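Local coordinates for protein L-lysine 6-oxidase (PDB 3WEU) that oxidises the side-chain amine of L-lysine with a cysteine tryptophylquinone cofactor, releasing ammonium and the hydrogen peroxide that makes it antibacterial, at residues Val315-Gly320 / Met377-Gly382. Sequence-based numbering, arbitrary orientation.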
ATOM      1  N   VAL A 315     -35.239  -9.999   0.414  1.00 13.84           N
ATOM      2  CA  VAL A 315     -35.558 -11.164  -0.361  1.00 14.07           C
ATOM      3  C   VAL A 315     -37.069 -11.284  -0.505  1.00 14.56           C
ATOM      4  O   VAL A 315     -37.678 -12.352  -0.313  1.00 15.52           O
ATOM      5  CB  VAL A 315     -34.977 -12.421   0.318  1.00 15.72           C
ATOM      6  CG1 VAL A 315     -33.473 -12.431   0.114  1.00 14.06           C
ATOM      7  CG2 VAL A 315     -35.454 -12.487   1.810  1.00 18.49           C
ATOM      8  N   GLN A 316     -37.690 -10.192  -0.934  1.00 13.97           N
ATOM      9  CA  GLN A 316     -39.134 -10.116  -1.064  1.00 14.37           C
ATOM     10  C   GLN A 316     -39.660 -11.142  -2.071  1.00 13.30           C
ATOM     11  O   GLN A 316     -40.764 -11.630  -1.936  1.00 14.48           O
ATOM     12  CB  GLN A 316     -39.518  -8.701  -1.502  1.00 13.68           C
ATOM     13  CG  GLN A 316     -39.263  -7.636  -0.471  1.00 14.23           C
ATOM     14  CD  GLN A 316     -37.825  -7.151  -0.361  1.00 14.18           C
ATOM     15  OE1 GLN A 316     -36.881  -7.613  -1.038  1.00 14.30           O
ATOM     16  NE2 GLN A 316     -37.629  -6.268   0.602  1.00 14.72           N
ATOM     17  N   SER A 317     -38.859 -11.501  -3.052  1.00 13.40           N
ATOM     18  CA  SER A 317     -39.293 -12.538  -3.994  1.00 13.99           C
ATOM     19  C   SER A 317     -39.600 -13.858  -3.352  1.00 14.55           C
ATOM     20  O   SER A 317     -40.323 -14.650  -3.944  1.00 16.23           O
ATOM     21  CB  SER A 317     -38.253 -12.714  -5.102  1.00 14.05           C
ATOM     22  OG  SER A 317     -37.149 -13.484  -4.739  1.00 17.00           O
ATOM     23  N   MET A 318     -39.126 -14.088  -2.121  1.00 13.12           N
ATOM     24  CA  MET A 318     -39.440 -15.283  -1.352  1.00 13.81           C
ATOM     25  C   MET A 318     -40.749 -15.216  -0.603  1.00 15.74           C
ATOM     26  O   MET A 318     -41.216 -16.231  -0.068  1.00 13.84           O
ATOM     27  CB  MET A 318     -38.317 -15.648  -0.361  1.00 14.97           C
ATOM     28  CG  MET A 318     -37.002 -15.926  -1.114  1.00 14.16           C
ATOM     29  SD  MET A 318     -35.880 -17.088  -0.360  1.00 15.53           S
ATOM     30  CE  MET A 318     -35.119 -16.153   0.921  1.00 15.68           C
ATOM     31  N   SER A 319     -41.394 -14.055  -0.676  1.00 15.09           N
ATOM     32  CA  SER A 319     -42.621 -13.850   0.108  1.00 15.43           C
ATOM     33  C   SER A 319     -43.734 -14.769  -0.284  1.00 14.53           C
ATOM     34  O   SER A 319     -44.517 -15.199   0.565  1.00 16.67           O
ATOM     35  CB  SER A 319     -43.025 -12.370   0.110  1.00 16.32           C
ATOM     36  OG  SER A 319     -43.410 -12.069  -1.184  1.00 21.08           O
ATOM     37  N   GLY A 320     -43.852 -15.099  -1.552  1.00 14.85           N
ATOM     38  CA  GLY A 320     -44.894 -16.038  -1.980  1.00 15.54           C
ATOM     39  C   GLY A 320     -44.781 -17.428  -1.385  1.00 15.50           C
ATOM     40  O   GLY A 320     -45.720 -18.194  -1.501  1.00 17.10           O
ATOM     41  N   MET A 377     -35.953 -20.907  -5.937  1.00 11.40           N
ATOM     42  CA  MET A 377     -35.872 -20.972  -4.505  1.00 12.21           C
ATOM     43  C   MET A 377     -34.892 -22.028  -4.010  1.00 12.90           C
ATOM     44  O   MET A 377     -34.758 -23.099  -4.621  1.00 13.17           O
ATOM     45  CB  MET A 377     -37.255 -21.290  -3.918  1.00 13.20           C
ATOM     46  CG  MET A 377     -38.174 -20.068  -4.024  1.00 13.16           C
ATOM     47  SD  MET A 377     -37.741 -18.819  -2.803  1.00 14.23           S
ATOM     48  CE  MET A 377     -38.202 -19.652  -1.317  1.00 14.58           C
ATOM     49  N   PRO A 378     -34.271 -21.772  -2.857  1.00 12.74           N
ATOM     50  CA  PRO A 378     -34.283 -20.507  -2.138  1.00 13.57           C
ATOM     51  C   PRO A 378     -33.422 -19.510  -2.964  1.00 12.39           C
ATOM     52  O   PRO A 378     -32.472 -19.928  -3.649  1.00 12.41           O
ATOM     53  CB  PRO A 378     -33.627 -20.853  -0.808  1.00 13.98           C
ATOM     54  CG  PRO A 378     -32.972 -22.145  -1.009  1.00 15.32           C
ATOM     55  CD  PRO A 378     -33.453 -22.787  -2.229  1.00 13.62           C
ATOM     56  N   MET A 379     -33.774 -18.242  -2.905  1.00 12.04           N
ATOM     57  CA  MET A 379     -33.022 -17.219  -3.643  1.00 12.64           C
ATOM     58  C   MET A 379     -31.829 -16.681  -2.834  1.00 12.95           C
ATOM     59  O   MET A 379     -31.991 -15.854  -1.900  1.00 14.53           O
ATOM     60  CB  MET A 379     -33.924 -16.110  -4.076  1.00 13.53           C
ATOM     61  CG  MET A 379     -33.224 -15.066  -4.968  1.00 15.42           C
ATOM     62  SD  MET A 379     -32.412 -15.780  -6.429  1.00 16.13           S
ATOM     63  CE  MET A 379     -30.751 -15.108  -6.113  1.00 14.69           C
ATOM     64  N   ASN A 380     -30.634 -17.125  -3.239  1.00 12.97           N
ATOM     65  CA  ASN A 380     -29.386 -16.952  -2.497  1.00 13.64           C
ATOM     66  C   ASN A 380     -28.289 -17.502  -3.402  1.00 13.97           C
ATOM     67  O   ASN A 380     -28.543 -18.280  -4.373  1.00 13.05           O
ATOM     68  CB  ASN A 380     -29.423 -17.736  -1.200  1.00 15.65           C
ATOM     69  CG  ASN A 380     -28.426 -17.263  -0.143  1.00 16.27           C
ATOM     70  OD1 ASN A 380     -28.747 -16.397   0.686  1.00 14.62           O
ATOM     71  ND2 ASN A 380     -27.222 -17.927  -0.094  1.00 14.50           N
ATOM     72  N   SER A 381     -27.067 -17.055  -3.140  1.00 13.50           N
ATOM     73  CA  SER A 381     -25.907 -17.668  -3.785  1.00 13.17           C
ATOM     74  C   SER A 381     -25.796 -19.135  -3.470  1.00 14.11           C
ATOM     75  O   SER A 381     -26.209 -19.602  -2.376  1.00 13.63           O
ATOM     76  CB  SER A 381     -24.651 -17.016  -3.310  1.00 13.80           C
ATOM     77  OG  SER A 381     -23.560 -17.518  -4.024  1.00 13.13           O
ATOM     78  N   GLY A 382     -25.251 -19.862  -4.446  1.00 14.12           N
ATOM     79  CA  GLY A 382     -24.806 -21.195  -4.229  1.00 13.91           C
ATOM     80  C   GLY A 382     -23.351 -21.258  -3.788  1.00 13.82           C
ATOM     81  O   GLY A 382     -22.792 -20.241  -3.388  1.00 14.03           O
TER
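Met318 reaches from the 3-10 segment that begins at Gln316 to the loop 377-380 and lays its thioether obliquely across that of Met377. Its CG sits 3.4 Å from Met377 SD, and the two sulfurs, Met318 SD and Met377 SD, lie 3.5 Å apart. Met377 is bent twice, at chi2 and chi3, and this hook turns its end back to Met318, bringing Met377 CE to 3.6 Å from Met318 SD. The same Met318 sulfur receives a weak but fairly straight hydrogen bond from the backbone N-H of Met379; Met379 N and Met318 SD are 3.5 Å apart, with an angle of 159° at the hydrogen. Met379 points its CB at the 3-10 segment, and Met379 CB stands 4.3 Å from Met318 CG and 4.2 Å from Ser317 OG; CG lies anti to the backbone N (chi1 -175°), which carries SD and CE off to Tyr576 and Ser578 of strand 575-579. Pro378, preceded by a cis peptide bond, passes alongside the Met318 sulfur, and Val315 CG1 meets Met379 O at 4.2 Å. Ile306 of helix 295-308 packs on both Met318 and Met377. Beyond the methionines, Asn380 ND2 bonds to Ser381 O and to the backbone carbonyl of Trp580, which directly precedes the cofactor residue Trp581 in sequence, so 377-382 probably runs close to the quinone. The contact is thus mainly apolar, with flexible thioethers fitted together in the protein interior; its one polar link uses sulfur, a soft, poor acceptor, to give the N-H of the buried Met379 a weak partner.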